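Local structure of polyhomeotic-proximal chromatin protein (Drosophila melanogaster, 1KW4) at residues Leu50-Lys53 against Glu54-Val58. The protein acts in Polycomb repressive complexes that keep homeotic genes silent through development, and this piece is its SAM domain, which forms a helical polymer. The protein carries 1 engineered substitution. Sequence-based numbering, arbitrary orientation.
Sequences LRLK and EKHLV. Engineered in segment 50-53: Arg-51 (natural residue Leu).
The backbone of Lys-53 hydrogen-bonds to the ring of His-56 where helix 46-51 of the SAM domain passes into helix 54-60. The N of Lys-53 donates to ND1 of His-56 at 3.3 Å, with an N-H...acceptor angle of 161°. The donor sits 31° out of the imidazole plane. Lys-53 is the N-cap residue, and its carbonyl O takes the first helical bond, from Leu-57 N at 3.2 Å. His-56 N adds a weak bond to the same oxygen. The His-56 CG lies anti to its carbonyl carbon (chi1 -60°), which swings the ring back over the cap, where ND1 meets the N-H. CG of Lys-53 lies 4.2 Å from CE1 of His-56, and CG of Lys-55 packs on one face, offset toward the rim. CD2 of Leu-52 touches CB of His-56 at 3.7 Å. CD1 of Leu-52 meets CD2 of Leu-57 at 4.0 Å, the two side chains crossing at about a right angle. Both leucines also rest on Phe-39 of helix 36-41, and Leu-57 reaches Ala-68 and Val-72 of helix 65-78. Without the imidazole, as with an alanine here, the Lys-53 N-H would probably lose this acceptor and the first turn its tie to the cap. The bond is one half of a capping box; lysine has no acceptor for the return bond. It is consistent with ND1 carrying no proton.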
# COMPACT_ATOMS: atom_id res chain seq x y z
N LEU A 50 -7.25 0.50 -2.10
CA LEU A 50 -7.99 -0.30 -3.07
C LEU A 50 -7.95 0.31 -4.47
O LEU A 50 -8.11 -0.39 -5.47
CB LEU A 50 -9.44 -0.46 -2.61
CG LEU A 50 -9.64 -1.37 -1.39
CD1 LEU A 50 -11.05 -1.24 -0.85
CD2 LEU A 50 -9.35 -2.81 -1.79
N ARG A 51 -7.72 1.62 -4.54
CA ARG A 51 -7.67 2.34 -5.81
C ARG A 51 -6.27 2.50 -6.40
O ARG A 51 -6.13 2.86 -7.57
CB ARG A 51 -8.29 3.73 -5.65
CG ARG A 51 -9.75 3.72 -5.30
CD ARG A 51 -10.58 3.04 -6.38
NE ARG A 51 -10.18 3.43 -7.73
CZ ARG A 51 -10.06 4.68 -8.17
NH1 ARG A 51 -10.29 5.71 -7.36
NH2 ARG A 51 -9.71 4.91 -9.43
N LEU A 52 -5.24 2.25 -5.60
CA LEU A 52 -3.86 2.39 -6.06
C LEU A 52 -3.47 1.44 -7.18
O LEU A 52 -3.56 0.22 -7.04
CB LEU A 52 -2.88 2.23 -4.89
CG LEU A 52 -2.56 3.49 -4.08
CD1 LEU A 52 -1.71 3.12 -2.86
CD2 LEU A 52 -1.82 4.48 -4.97
N LYS A 53 -3.01 2.00 -8.29
CA LYS A 53 -2.58 1.21 -9.43
C LYS A 53 -1.07 1.35 -9.54
O LYS A 53 -0.47 2.24 -8.94
CB LYS A 53 -3.22 1.73 -10.73
CG LYS A 53 -4.73 1.64 -10.77
CD LYS A 53 -5.26 2.25 -12.07
CE LYS A 53 -6.77 2.15 -12.17
NZ LYS A 53 -7.28 2.78 -13.42
N GLU A 54 -0.45 0.47 -10.32
CA GLU A 54 0.99 0.51 -10.52
C GLU A 54 1.46 1.90 -10.96
O GLU A 54 2.49 2.39 -10.50
CB GLU A 54 1.39 -0.57 -11.53
CG GLU A 54 2.86 -0.61 -11.92
CD GLU A 54 3.19 0.34 -13.04
OE1 GLU A 54 2.48 0.31 -14.07
OE2 GLU A 54 4.15 1.12 -12.90
N LYS A 55 0.69 2.54 -11.84
CA LYS A 55 1.05 3.87 -12.35
C LYS A 55 1.17 4.92 -11.24
O LYS A 55 2.07 5.77 -11.27
CB LYS A 55 0.01 4.35 -13.37
CG LYS A 55 -1.32 4.78 -12.75
CD LYS A 55 -2.24 5.49 -13.73
CE LYS A 55 -2.85 4.54 -14.74
NZ LYS A 55 -3.82 5.25 -15.63
N HIS A 56 0.25 4.88 -10.27
CA HIS A 56 0.25 5.83 -9.16
C HIS A 56 1.45 5.61 -8.25
O HIS A 56 2.06 6.57 -7.77
CB HIS A 56 -1.04 5.67 -8.35
CG HIS A 56 -2.28 5.93 -9.15
ND1 HIS A 56 -3.44 5.20 -8.97
CD2 HIS A 56 -2.55 6.85 -10.10
CE1 HIS A 56 -4.37 5.66 -9.79
NE2 HIS A 56 -3.86 6.66 -10.49
N LEU A 57 1.77 4.35 -8.00
CA LEU A 57 2.89 3.99 -7.14
C LEU A 57 4.22 4.41 -7.75
O LEU A 57 5.03 5.08 -7.10
CB LEU A 57 2.90 2.47 -6.90
CG LEU A 57 1.70 1.90 -6.12
CD1 LEU A 57 1.69 0.38 -6.19
CD2 LEU A 57 1.76 2.38 -4.69
N VAL A 58 4.44 4.01 -9.00
CA VAL A 58 5.68 4.32 -9.69
C VAL A 58 5.79 5.79 -10.08
O VAL A 58 6.76 6.47 -9.73
CB VAL A 58 5.83 3.45 -10.97
CG1 VAL A 58 7.09 3.85 -11.73
CG2 VAL A 58 5.90 1.98 -10.58